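Local coordinates for N-deoxyribosyltransferase (Bacillus psychrosaccharolyticus, PDB 6EVS), which catalyses the transfer of the 2-deoxyribose unit from one nucleobase to another, a reaction used to make modified nucleosides, at residues I4-P9 with I68-I73; Q24-L29 with N122-Y127; N39-V44 with T53-N58; L98-G103 with H115-D120. All coordinates share one frame; numbering follows the deposited sequence.

Contact 1. Residues I4-P9 with I68-I73; sequences IYLASP and ITFGII
Ile68 meets the strand of residues 4-9 through its carbonyl: Ile68 O accepts the backbone N-H of Tyr5 at 2.9 Å while the CA-H of Ile4 also leans on it. Thr69 points to the face of Tyr5 and Ala7. With OG1 turned away from the carbonyl carbon (chi1 -66°), its CG2 methyl faces Ala7 and comes to 4.0 Å from Ala7 CB. Thr69 OG1 has its polar partner in Ser89 on helix 80-91. Phe70 bonds the neighbouring strand twice, through its N-H and its carbonyl, Phe70 N donating to Tyr5 O at 2.8 Å and Phe70 O receiving Ala7 N. The alternating pairing is that of parallel strands, here two inner members of a five-stranded parallel sheet of order 2-1-3-4-5, the strand order of the flavodoxin-like fold. The Phe70 side chain runs alongside those of Ile4 and Leu6, all three on one face; its CB sits 3.6 Å from Ile4 CG2, and its ring carbon CD2 is 3.9 Å from Leu6 CD1. Gly71, with no side chain, sets its CA against Ala7 O at 3.1 Å. Ile72 N also donates to Ala7 O at 2.9 Å. Beyond the pairing, Ile72 CB packs against Ser8 CB and OG, and Ile72 CD1 approaches Leu6 CD1. Ser8 OG itself donates to Pro9 O, in the carbonyl plane on a lone pair.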
loop_
_atom_site.group_PDB
_atom_site.type_symbol
_atom_site.label_atom_id
_atom_site.label_comp_id
_atom_site.label_asym_id
_atom_site.label_seq_id
_atom_site.Cartn_x
_atom_site.Cartn_y
_atom_site.Cartn_z
ATOM N N ILE A 4 10.567 17.097 3.511
ATOM C CA ILE A 4 9.509 17.647 2.672
ATOM C C ILE A 4 9.887 17.482 1.210
ATOM O O ILE A 4 10.994 17.860 0.806
ATOM C CB ILE A 4 9.248 19.129 2.988
ATOM C CG1 ILE A 4 8.759 19.300 4.441
ATOM C CG2 ILE A 4 8.253 19.705 1.971
ATOM C CD1 ILE A 4 8.459 20.785 4.806
ATOM N N TYR A 5 8.973 16.915 0.420
ATOM C CA TYR A 5 9.130 16.898 -1.029
ATOM C C TYR A 5 8.435 18.114 -1.620
ATOM O O TYR A 5 7.218 18.257 -1.457
ATOM C CB TYR A 5 8.530 15.623 -1.616
ATOM C CG TYR A 5 8.785 15.451 -3.103
ATOM C CD1 TYR A 5 9.905 14.740 -3.563
ATOM C CD2 TYR A 5 7.918 15.996 -4.054
ATOM C CE1 TYR A 5 10.152 14.589 -4.947
ATOM C CE2 TYR A 5 8.151 15.841 -5.415
ATOM C CZ TYR A 5 9.269 15.150 -5.858
ATOM O OH TYR A 5 9.455 14.990 -7.215
ATOM N N LEU A 6 9.177 18.947 -2.359
ATOM C CA LEU A 6 8.595 20.187 -2.904
ATOM C C LEU A 6 8.094 19.891 -4.312
ATOM O O LEU A 6 8.885 19.803 -5.259
ATOM C CB LEU A 6 9.627 21.304 -2.879
ATOM C CG LEU A 6 9.223 22.655 -3.456
ATOM C CD1 LEU A 6 7.940 23.138 -2.773
ATOM C CD2 LEU A 6 10.368 23.624 -3.250
ATOM N N ALA A 7 6.781 19.693 -4.456
ATOM C CA ALA A 7 6.170 19.406 -5.755
ATOM C C ALA A 7 5.736 20.713 -6.428
ATOM O O ALA A 7 4.765 21.351 -6.006
ATOM C CB ALA A 7 4.969 18.470 -5.614
ATOM N N SER A 8 6.399 21.067 -7.532
ATOM C CA SER A 8 6.056 22.290 -8.254
ATOM C C SER A 8 6.713 22.271 -9.627
ATOM O O SER A 8 7.799 21.701 -9.773
ATOM C CB SER A 8 6.517 23.538 -7.495
ATOM O OG SER A 8 6.401 24.713 -8.338
ATOM N N PRO A 9 6.116 22.890 -10.644
ATOM C CA PRO A 9 6.866 23.141 -11.876
ATOM C C PRO A 9 7.994 24.123 -11.601
ATOM O O PRO A 9 8.001 24.828 -10.591
ATOM C CB PRO A 9 5.818 23.739 -12.827
ATOM C CG PRO A 9 4.796 24.374 -11.918
ATOM C CD PRO A 9 4.746 23.431 -10.708
ATOM N N ILE A 68 6.222 14.698 4.255
ATOM C CA ILE A 68 5.170 15.596 3.795
ATOM C C ILE A 68 5.507 15.990 2.361
ATOM O O ILE A 68 6.674 16.251 2.043
ATOM C CB ILE A 68 5.095 16.880 4.648
ATOM C CG1 ILE A 68 4.722 16.579 6.101
ATOM C CG2 ILE A 68 4.169 17.941 3.996
ATOM C CD1 ILE A 68 5.115 17.709 7.033
ATOM N N THR A 69 4.497 16.057 1.509
ATOM C CA THR A 69 4.642 16.631 0.182
ATOM C C THR A 69 4.019 18.021 0.164
ATOM O O THR A 69 2.816 18.180 0.420
ATOM C CB THR A 69 4.005 15.775 -0.899
ATOM O OG1 THR A 69 4.727 14.541 -1.006
ATOM C CG2 THR A 69 3.965 16.558 -2.299
ATOM N N PHE A 70 4.831 19.032 -0.157
ATOM C CA PHE A 70 4.395 20.429 -0.200
ATOM C C PHE A 70 4.312 20.841 -1.662
ATOM O O PHE A 70 5.330 20.863 -2.356
ATOM C CB PHE A 70 5.377 21.314 0.572
ATOM C CG PHE A 70 4.902 22.737 0.768
ATOM C CD1 PHE A 70 4.430 23.165 2.003
ATOM C CD2 PHE A 70 4.946 23.651 -0.283
ATOM C CE1 PHE A 70 3.986 24.470 2.179
ATOM C CE2 PHE A 70 4.504 24.956 -0.104
ATOM C CZ PHE A 70 4.031 25.362 1.130
ATOM N N GLY A 71 3.108 21.154 -2.132
ATOM C CA GLY A 71 2.870 21.428 -3.538
ATOM C C GLY A 71 2.621 22.906 -3.768
ATOM O O GLY A 71 2.153 23.616 -2.873
ATOM N N ILE A 72 2.949 23.377 -4.975
ATOM C CA ILE A 72 2.622 24.736 -5.399
ATOM C C ILE A 72 1.762 24.636 -6.654
ATOM O O ILE A 72 2.199 24.082 -7.670
ATOM C CB ILE A 72 3.881 25.580 -5.658
ATOM C CG1 ILE A 72 4.747 25.637 -4.396
ATOM C CG2 ILE A 72 3.493 26.996 -6.171
ATOM C CD1 ILE A 72 6.111 26.272 -4.617
ATOM N N ILE A 73 0.523 25.107 -6.565
ATOM C CA ILE A 73 -0.404 25.057 -7.683
ATOM C C ILE A 73 -0.873 26.478 -7.923
ATOM O O ILE A 73 -1.410 27.116 -7.009
ATOM C CB ILE A 73 -1.590 24.116 -7.412
ATOM C CG1 ILE A 73 -1.143 22.650 -7.436
ATOM C CG2 ILE A 73 -2.707 24.357 -8.426
ATOM C CD1 ILE A 73 -0.889 22.095 -8.805
#

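Contact 2. Residues Q24-L29 with N122-Y127; sequences QVLRDL and NDVENY
Val25 and Glu125 cross at about a right angle, both methyls of the valine lying against one carboxylate oxygen: Val25 CG2 is 3.6 Å from Glu125 OE1, and CG1 lies 3.8 Å from the same OE1. The methylene Glu125 CG adds a further apolar touch on Val25 CG1. Beside this pair, Val124 CG1 is met by Leu26 CD2 at 4.0 Å, with Val25 CG1 a little farther off. With CG1 anti to the backbone N (chi1 179°), this methyl is the branch of Val124 that meets Leu26. Just past the end of its helix Leu29 spreads its two methyls over the opposing backbone, CD1 near Val124 O and CD2 3.8 Å from Glu125 O. These touches are van der Waals in kind, so shape complementarity rather than directed bonding sets the spacing. They are positioned by the helix segments 24-28 and 122-126, whose axes run nearly parallel at 18° and approach to 10.2 Å. The contact is thus a side-by-side helix pair on the same side of the sheet. Toward the sheet, Leu26 and Val124 both reach Phe70 on strand 68-72, Val124 also rests on Phe118 of strand 116-118, and Phe129 from the C-terminal region packs on Leu26, so helices 13-28 and 121-126 together roof the central and edge strands.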
loop_
_atom_site.group_PDB
_atom_site.type_symbol
_atom_site.label_atom_id
_atom_site.label_comp_id
_atom_site.label_asym_id
_atom_site.label_seq_id
_atom_site.Cartn_x
_atom_site.Cartn_y
_atom_site.Cartn_z
ATOM N N GLN A 24 13.374 28.566 0.461
ATOM C CA GLN A 24 13.895 29.436 1.510
ATOM C C GLN A 24 13.034 29.371 2.765
ATOM O O GLN A 24 13.554 29.281 3.883
ATOM C CB GLN A 24 13.986 30.878 0.996
ATOM C CG GLN A 24 14.017 31.921 2.111
ATOM C CD GLN A 24 13.364 33.236 1.719
ATOM O OE1 GLN A 24 12.411 33.693 2.358
ATOM N NE2 GLN A 24 13.883 33.857 0.664
ATOM N N VAL A 25 11.711 29.427 2.606
ATOM C CA VAL A 25 10.836 29.453 3.776
ATOM C C VAL A 25 10.920 28.130 4.531
ATOM O O VAL A 25 11.102 28.104 5.757
ATOM C CB VAL A 25 9.390 29.774 3.362
ATOM C CG1 VAL A 25 8.417 29.432 4.497
ATOM C CG2 VAL A 25 9.265 31.251 2.978
ATOM N N LEU A 26 10.789 27.015 3.808
ATOM C CA LEU A 26 10.736 25.722 4.484
ATOM C C LEU A 26 12.084 25.356 5.085
ATOM O O LEU A 26 12.132 24.728 6.149
ATOM C CB LEU A 26 10.264 24.629 3.520
ATOM C CG LEU A 26 8.854 24.821 2.954
ATOM C CD1 LEU A 26 8.529 23.799 1.884
ATOM C CD2 LEU A 26 7.811 24.769 4.066
ATOM N N ARG A 27 13.184 25.759 4.438
ATOM C CA ARG A 27 14.510 25.434 4.960
ATOM C C ARG A 27 14.879 26.326 6.139
ATOM O O ARG A 27 15.552 25.876 7.073
ATOM C CB ARG A 27 15.555 25.543 3.846
ATOM C CG ARG A 27 15.521 24.363 2.879
ATOM C CD ARG A 27 16.666 24.390 1.841
ATOM N NE ARG A 27 16.585 23.202 0.992
ATOM C CZ ARG A 27 16.895 23.159 -0.300
ATOM N NH1 ARG A 27 17.325 24.248 -0.917
ATOM N NH2 ARG A 27 16.787 22.016 -0.966
ATOM N N ASP A 28 14.452 27.590 6.116
ATOM C CA ASP A 28 14.687 28.458 7.262
ATOM C C ASP A 28 13.910 27.996 8.483
ATOM O O ASP A 28 14.269 28.352 9.611
ATOM C CB ASP A 28 14.304 29.907 6.942
ATOM C CG ASP A 28 15.243 30.550 5.934
ATOM O OD1 ASP A 28 16.378 30.051 5.764
ATOM O OD2 ASP A 28 14.841 31.562 5.322
ATOM N N LEU A 29 12.835 27.241 8.283
ATOM C CA LEU A 29 12.111 26.640 9.392
ATOM C C LEU A 29 12.802 25.389 9.928
ATOM O O LEU A 29 12.320 24.805 10.904
ATOM C CB LEU A 29 10.679 26.313 8.956
ATOM C CG LEU A 29 9.755 27.524 8.748
ATOM C CD1 LEU A 29 8.502 27.128 7.972
ATOM C CD2 LEU A 29 9.386 28.192 10.076
ATOM N N ASN A 122 3.438 33.705 5.461
ATOM C CA ASN A 122 3.453 33.843 6.915
ATOM C C ASN A 122 2.566 32.796 7.584
ATOM O O ASN A 122 2.859 32.357 8.705
ATOM C CB ASN A 122 3.050 35.262 7.311
ATOM C CG ASN A 122 4.107 36.280 6.938
ATOM O OD1 ASN A 122 3.969 37.004 5.951
ATOM N ND2 ASN A 122 5.189 36.318 7.711
ATOM N N ASP A 123 1.503 32.357 6.905
ATOM C CA ASP A 123 0.689 31.270 7.441
ATOM C C ASP A 123 1.476 29.968 7.479
ATOM O O ASP A 123 1.338 29.185 8.425
ATOM C CB ASP A 123 -0.580 31.096 6.610
ATOM C CG ASP A 123 -1.539 32.252 6.768
ATOM O OD1 ASP A 123 -1.413 32.994 7.764
ATOM O OD2 ASP A 123 -2.409 32.421 5.892
ATOM N N VAL A 124 2.289 29.715 6.448
ATOM C CA VAL A 124 3.183 28.561 6.467
ATOM C C VAL A 124 4.212 28.709 7.577
ATOM O O VAL A 124 4.594 27.730 8.226
ATOM C CB VAL A 124 3.875 28.375 5.099
ATOM C CG1 VAL A 124 4.826 27.186 5.150
ATOM C CG2 VAL A 124 2.870 28.213 3.969
ATOM N N GLU A 125 4.689 29.933 7.804
ATOM C CA GLU A 125 5.732 30.140 8.800
ATOM C C GLU A 125 5.227 29.882 10.213
ATOM O O GLU A 125 6.018 29.507 11.087
ATOM C CB GLU A 125 6.306 31.550 8.675
ATOM C CG GLU A 125 7.367 31.623 7.589
ATOM C CD GLU A 125 7.451 32.976 6.917
ATOM O OE1 GLU A 125 7.982 33.028 5.789
ATOM O OE2 GLU A 125 6.999 33.980 7.510
ATOM N N ASN A 126 3.926 30.052 10.449
ATOM C CA ASN A 126 3.333 29.818 11.759
ATOM C C ASN A 126 2.695 28.439 11.908
ATOM O O ASN A 126 2.276 28.091 13.014
ATOM C CB ASN A 126 2.287 30.894 12.059
ATOM C CG ASN A 126 2.903 32.272 12.210
ATOM O OD1 ASN A 126 4.028 32.415 12.695
ATOM N ND2 ASN A 126 2.165 33.298 11.796
ATOM N N TYR A 127 2.615 27.654 10.832
ATOM C CA TYR A 127 2.000 26.332 10.891
ATOM C C TYR A 127 2.773 25.403 11.827
ATOM O O TYR A 127 4.008 25.390 11.835
ATOM C CB TYR A 127 1.947 25.732 9.485
ATOM C CG TYR A 127 1.191 24.432 9.381
ATOM C CD1 TYR A 127 -0.203 24.409 9.373
ATOM C CD2 TYR A 127 1.874 23.218 9.283
ATOM C CE1 TYR A 127 -0.897 23.208 9.264
ATOM C CE2 TYR A 127 1.190 22.021 9.167
ATOM C CZ TYR A 127 -0.192 22.018 9.163
ATOM O OH TYR A 127 -0.863 20.818 9.052
#

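Contact 3. Residues N39-V44 with T53-N58; sequences NQLPEV and TFVFKN
Asn39 reaches Asn58 through a single water, which donates to Asn39 O at 2.7 Å and accepts from Asn58 ND2 at 2.9 Å. The backbone carbonyl of the loop and the side-chain amide of the helix are thereby joined without touching directly. Alongside the bridge, Asn39 CB comes to 4.2 Å from Asn58 ND2, and both residues also pack on Phe34 of the preceding strand. Next in sequence, the carbonyl of Gln40 is held by Trp51 NE1, a bond to the first part of helix 49-65 that fixes the loop just before its main apolar residue. Leu41 is that residue. With CG beside the backbone N and anti to the carbonyl carbon (chi1 -64°), its side chain extends toward the helix, and the CD1 methyl does most of the touching: it lies 3.5 Å from Phe54 CB and 3.8 Å from Val55 CG2. The leucine side chain crosses that of Phe54 at about a right angle and settles between the two helix residues. Val44 closes the segment, its CG2 standing at the edge of the Phe54 ring, near the ring plane, 4.2 Å from CD2. Phe54 is also met by Phe49 and Pro136 of two different neighbouring subunits, and Val55 packs on Leu108 of yet another, so the helix the loop covers also belongs to the interface of the hexamer. Chemically, dispersion contacts of Leu41 and Val44 hold the loop on the helix, while the water relays the Asn39 carbonyl to the Asn58 amide.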
loop_
_atom_site.group_PDB
_atom_site.type_symbol
_atom_site.label_atom_id
_atom_site.label_comp_id
_atom_site.label_asym_id
_atom_site.label_seq_id
_atom_site.Cartn_x
_atom_site.Cartn_y
_atom_site.Cartn_z
ATOM N N ASN A 39 17.961 18.700 -8.628
ATOM C CA ASN A 39 18.259 17.287 -8.821
ATOM C C ASN A 39 17.971 16.880 -10.249
ATOM O O ASN A 39 17.354 15.852 -10.533
ATOM C CB ASN A 39 17.468 16.484 -7.799
ATOM C CG ASN A 39 17.867 16.851 -6.400
ATOM O OD1 ASN A 39 17.182 17.640 -5.731
ATOM N ND2 ASN A 39 19.003 16.316 -5.948
ATOM N N GLN A 40 18.433 17.706 -11.184
ATOM C CA GLN A 40 18.340 17.427 -12.606
ATOM C C GLN A 40 19.518 16.590 -13.089
ATOM O O GLN A 40 19.622 16.321 -14.292
ATOM C CB GLN A 40 18.211 18.753 -13.382
ATOM C CG GLN A 40 16.898 19.469 -12.997
ATOM C CD GLN A 40 16.679 20.807 -13.675
ATOM O OE1 GLN A 40 16.346 20.875 -14.859
ATOM N NE2 GLN A 40 16.822 21.881 -12.912
ATOM N N LEU A 41 20.400 16.182 -12.158
ATOM C CA LEU A 41 21.419 15.140 -12.280
ATOM C C LEU A 41 22.615 15.634 -13.084
ATOM O O LEU A 41 22.454 16.040 -14.238
ATOM C CB LEU A 41 20.798 13.875 -12.881
ATOM C CG LEU A 41 19.743 13.339 -11.900
ATOM C CD1 LEU A 41 19.179 11.984 -12.322
ATOM C CD2 LEU A 41 20.336 13.251 -10.499
ATOM N N PRO A 42 23.829 15.630 -12.491
ATOM C CA PRO A 42 24.966 16.320 -13.112
ATOM C C PRO A 42 26.143 15.422 -13.496
ATOM O O PRO A 42 27.011 15.152 -12.660
ATOM C CB PRO A 42 25.375 17.316 -12.019
ATOM C CG PRO A 42 24.889 16.652 -10.687
ATOM C CD PRO A 42 24.067 15.427 -11.054
ATOM N N GLU A 43 26.199 14.956 -14.741
ATOM C CA GLU A 43 25.117 15.129 -15.698
ATOM C C GLU A 43 25.094 13.985 -16.693
ATOM O O GLU A 43 25.831 13.980 -17.676
ATOM C CB GLU A 43 25.222 16.456 -16.457
ATOM C CG GLU A 43 24.086 16.687 -17.463
ATOM C CD GLU A 43 22.786 17.131 -16.806
ATOM O OE1 GLU A 43 22.755 18.235 -16.229
ATOM O OE2 GLU A 43 21.790 16.373 -16.852
ATOM N N VAL A 44 24.255 12.995 -16.402
ATOM C CA VAL A 44 23.760 12.117 -17.445
ATOM C C VAL A 44 23.209 12.985 -18.566
ATOM O O VAL A 44 22.619 14.041 -18.313
ATOM C CB VAL A 44 22.683 11.180 -16.865
ATOM C CG1 VAL A 44 21.804 10.619 -17.958
ATOM C CG2 VAL A 44 23.326 10.064 -16.072
ATOM N N THR A 53 14.895 7.997 -16.823
ATOM C CA THR A 53 14.692 6.944 -15.833
ATOM C C THR A 53 15.169 7.387 -14.461
ATOM O O THR A 53 14.448 7.231 -13.466
ATOM C CB THR A 53 15.411 5.674 -16.279
ATOM O OG1 THR A 53 14.980 5.332 -17.597
ATOM C CG2 THR A 53 15.142 4.506 -15.295
ATOM N N PHE A 54 16.396 7.918 -14.381
ATOM C CA PHE A 54 16.949 8.270 -13.077
ATOM C C PHE A 54 16.165 9.403 -12.426
ATOM O O PHE A 54 15.956 9.398 -11.208
ATOM C CB PHE A 54 18.420 8.645 -13.212
ATOM C CG PHE A 54 19.324 7.462 -13.408
ATOM C CD1 PHE A 54 18.914 6.190 -13.032
ATOM C CD2 PHE A 54 20.576 7.618 -13.982
ATOM C CE1 PHE A 54 19.749 5.080 -13.219
ATOM C CE2 PHE A 54 21.410 6.519 -14.162
ATOM C CZ PHE A 54 20.992 5.250 -13.779
ATOM N N VAL A 55 15.741 10.389 -13.213
ATOM C CA VAL A 55 14.988 11.499 -12.639
ATOM C C VAL A 55 13.666 11.000 -12.073
ATOM O O VAL A 55 13.294 11.322 -10.935
ATOM C CB VAL A 55 14.778 12.605 -13.686
ATOM C CG1 VAL A 55 13.678 13.564 -13.213
ATOM C CG2 VAL A 55 16.083 13.359 -13.943
ATOM N N PHE A 56 12.925 10.222 -12.862
ATOM C CA PHE A 56 11.685 9.635 -12.367
ATOM C C PHE A 56 11.927 8.841 -11.089
ATOM O O PHE A 56 11.262 9.056 -10.071
ATOM C CB PHE A 56 11.067 8.740 -13.443
ATOM C CG PHE A 56 9.761 8.123 -13.029
ATOM C CD1 PHE A 56 8.558 8.812 -13.198
ATOM C CD2 PHE A 56 9.735 6.876 -12.478
ATOM C CE1 PHE A 56 7.340 8.231 -12.812
ATOM C CE2 PHE A 56 8.518 6.282 -12.064
ATOM C CZ PHE A 56 7.323 6.979 -12.233
ATOM N N LYS A 57 12.909 7.937 -11.124
ATOM C CA LYS A 57 13.153 7.068 -9.977
ATOM C C LYS A 57 13.613 7.870 -8.776
ATOM O O LYS A 57 13.155 7.635 -7.659
ATOM C CB LYS A 57 14.186 5.997 -10.333
ATOM C CG LYS A 57 13.653 4.932 -11.258
ATOM C CD LYS A 57 14.738 3.886 -11.586
ATOM C CE LYS A 57 14.157 2.732 -12.390
ATOM N NZ LYS A 57 14.858 1.432 -12.151
ATOM N N ASN A 58 14.488 8.860 -8.991
ATOM C CA ASN A 58 14.974 9.632 -7.855
ATOM C C ASN A 58 13.861 10.476 -7.260
ATOM O O ASN A 58 13.764 10.616 -6.033
ATOM C CB ASN A 58 16.146 10.521 -8.279
ATOM C CG ASN A 58 16.899 11.088 -7.091
ATOM O OD1 ASN A 58 17.055 10.416 -6.064
ATOM N ND2 ASN A 58 17.367 12.324 -7.218
HETATM O O HOH W 1 16.145 13.692 -9.419
#

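Contact 4. Residues L98-G103 with H115-D120; sequences LFSPTG and HAYFED
Strands 96-99 and 116-118 pair in parallel, Leu98 N donating to Ala116 O at 2.9 Å, Phe118 N to Leu98 O at 2.8 Å and Ser100 N to Phe118 O at 3.1 Å, which closes a beta-alpha-beta unit at the edge of the sheet. On one face Phe99 and Phe118 cross at about a right angle. The Phe99 ring, its CG anti to the backbone N (chi1 -179°), reaches past Phe118 CB, and its CE2 comes to 3.6 Å from Asp120 N; the ring also stacks with Trp121. On the face of Leu98 and Tyr117, Tyr117 OH is 3.5 Å from Ser100 CB. Tyr117 OH donates to Glu119 OE2 at 2.5 Å, on the anti side of the carboxylate. Glu119 OE2 also sits 3.4 Å from Gly103 CA. Ser100 OG accepts from Gly103 N, forming an ST motif, and is hydrogen-bonded to Ile73 O. A water donates to both Ser100 O and Glu119 O. It is this water that carries the polar linkage between the segments past the last strand bond, whereas the short phenol-carboxylate bond, made within one segment, probably holds the Glu119 carboxylate beside Gly103.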
loop_
_atom_site.group_PDB
_atom_site.type_symbol
_atom_site.label_atom_id
_atom_site.label_comp_id
_atom_site.label_asym_id
_atom_site.label_seq_id
_atom_site.Cartn_x
_atom_site.Cartn_y
_atom_site.Cartn_z
ATOM N N LEU A 98 -0.528 22.410 0.410
ATOM C CA LEU A 98 -0.644 23.066 -0.884
ATOM C C LEU A 98 -0.600 24.572 -0.691
ATOM O O LEU A 98 -1.228 25.114 0.226
ATOM C CB LEU A 98 -1.936 22.641 -1.601
ATOM C CG LEU A 98 -2.046 22.947 -3.098
ATOM C CD1 LEU A 98 -1.141 22.026 -3.899
ATOM C CD2 LEU A 98 -3.490 22.834 -3.577
ATOM N N PHE A 99 0.161 25.236 -1.555
ATOM C CA PHE A 99 0.265 26.682 -1.584
ATOM C C PHE A 99 -0.201 27.160 -2.954
ATOM O O PHE A 99 0.273 26.667 -3.981
ATOM C CB PHE A 99 1.705 27.146 -1.305
ATOM C CG PHE A 99 1.861 28.651 -1.297
ATOM C CD1 PHE A 99 2.191 29.327 -2.451
ATOM C CD2 PHE A 99 1.669 29.379 -0.132
ATOM C CE1 PHE A 99 2.315 30.713 -2.453
ATOM C CE2 PHE A 99 1.797 30.767 -0.127
ATOM C CZ PHE A 99 2.124 31.427 -1.282
ATOM N N SER A 100 -1.134 28.102 -2.980
ATOM C CA SER A 100 -1.590 28.619 -4.275
ATOM C C SER A 100 -1.252 30.098 -4.379
ATOM O O SER A 100 -1.813 30.912 -3.621
ATOM C CB SER A 100 -3.094 28.385 -4.474
ATOM O OG SER A 100 -3.573 28.968 -5.681
ATOM N N PRO A 101 -0.345 30.494 -5.275
ATOM C CA PRO A 101 -0.003 31.926 -5.398
ATOM C C PRO A 101 -1.154 32.787 -5.901
ATOM O O PRO A 101 -1.104 34.014 -5.738
ATOM C CB PRO A 101 1.170 31.929 -6.399
ATOM C CG PRO A 101 1.688 30.511 -6.418
ATOM C CD PRO A 101 0.493 29.642 -6.140
ATOM N N THR A 102 -2.185 32.187 -6.498
ATOM C CA THR A 102 -3.275 32.934 -7.123
ATOM C C THR A 102 -4.563 32.937 -6.317
ATOM O O THR A 102 -5.360 33.861 -6.464
ATOM C CB THR A 102 -3.578 32.358 -8.512
ATOM O OG1 THR A 102 -4.373 31.170 -8.376
ATOM C CG2 THR A 102 -2.286 31.998 -9.226
ATOM N N GLY A 103 -4.800 31.923 -5.488
ATOM C CA GLY A 103 -6.062 31.821 -4.786
ATOM C C GLY A 103 -7.248 31.478 -5.658
ATOM O O GLY A 103 -8.388 31.713 -5.252
ATOM N N HIS A 115 -4.180 18.136 3.104
ATOM C CA HIS A 115 -4.369 18.237 4.545
ATOM C C HIS A 115 -4.306 19.674 5.035
ATOM O O HIS A 115 -4.968 20.016 6.018
ATOM C CB HIS A 115 -3.305 17.408 5.284
ATOM C CG HIS A 115 -3.516 17.375 6.764
ATOM N ND1 HIS A 115 -4.571 16.713 7.349
ATOM C CD2 HIS A 115 -2.826 17.956 7.775
ATOM C CE1 HIS A 115 -4.510 16.866 8.662
ATOM N NE2 HIS A 115 -3.458 17.612 8.949
ATOM N N ALA A 116 -3.505 20.519 4.383
ATOM C CA ALA A 116 -3.391 21.913 4.779
ATOM C C ALA A 116 -3.230 22.770 3.529
ATOM O O ALA A 116 -2.498 22.410 2.602
ATOM C CB ALA A 116 -2.221 22.127 5.748
ATOM N N TYR A 117 -3.948 23.885 3.499
ATOM C CA TYR A 117 -3.980 24.780 2.353
ATOM C C TYR A 117 -3.550 26.170 2.798
ATOM O O TYR A 117 -4.039 26.677 3.818
ATOM C CB TYR A 117 -5.386 24.820 1.741
ATOM C CG TYR A 117 -5.546 25.840 0.629
ATOM C CD1 TYR A 117 -6.194 27.059 0.854
ATOM C CD2 TYR A 117 -5.042 25.588 -0.643
ATOM C CE1 TYR A 117 -6.340 27.992 -0.166
ATOM C CE2 TYR A 117 -5.177 26.520 -1.668
ATOM C CZ TYR A 117 -5.831 27.718 -1.423
ATOM O OH TYR A 117 -5.979 28.652 -2.428
ATOM N N PHE A 118 -2.648 26.786 2.026
ATOM C CA PHE A 118 -2.058 28.081 2.345
ATOM C C PHE A 118 -2.149 29.030 1.157
ATOM O O PHE A 118 -1.994 28.614 0.001
ATOM C CB PHE A 118 -0.582 27.929 2.748
ATOM C CG PHE A 118 -0.371 26.992 3.893
ATOM C CD1 PHE A 118 -0.076 25.655 3.669
ATOM C CD2 PHE A 118 -0.509 27.446 5.198
ATOM C CE1 PHE A 118 0.106 24.787 4.734
ATOM C CE2 PHE A 118 -0.334 26.585 6.263
ATOM C CZ PHE A 118 -0.036 25.265 6.030
ATOM N N GLU A 119 -2.379 30.308 1.448
ATOM C CA GLU A 119 -2.273 31.348 0.433
ATOM C C GLU A 119 -1.314 32.462 0.824
ATOM O O GLU A 119 -1.176 33.430 0.069
ATOM C CB GLU A 119 -3.660 31.928 0.104
ATOM C CG GLU A 119 -4.561 30.964 -0.678
ATOM C CD GLU A 119 -5.854 31.621 -1.118
ATOM O OE1 GLU A 119 -5.942 32.842 -0.974
ATOM O OE2 GLU A 119 -6.774 30.927 -1.603
ATOM N N ASP A 120 -0.628 32.345 1.959
ATOM C CA ASP A 120 0.360 33.337 2.357
ATOM C C ASP A 120 1.509 32.616 3.038
ATOM O O ASP A 120 1.301 31.626 3.746
ATOM C CB ASP A 120 -0.239 34.391 3.293
ATOM C CG ASP A 120 0.783 35.431 3.740
ATOM O OD1 ASP A 120 0.471 36.185 4.690
ATOM O OD2 ASP A 120 1.885 35.510 3.146
HETATM O O HOH W 2 -1.360 33.521 -2.780
#

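In the fold
The four contacts trace one flavodoxin-like alpha/beta domain from its core to its oligomer surface. Contact 1 sits at the centre of the chain, and contact 4, about 11 Å away between centres, continues the same sheet, strands 68-72 and 96-99 being neighbours. Contact 2, about 14 Å from contact 1 and 13 Å from contact 4 between centres, packs on both through Phe70 and Phe118. Its segments lie 93 residues apart, interleave with those of contact 1 and enclose contacts 3 and 4; contact 3 also falls between the segments of contact 1. It stands apart, about 28 Å, centre to centre, from contacts 2 and 4, where helix 49-65 meets neighbouring subunits of the six-chain assembly.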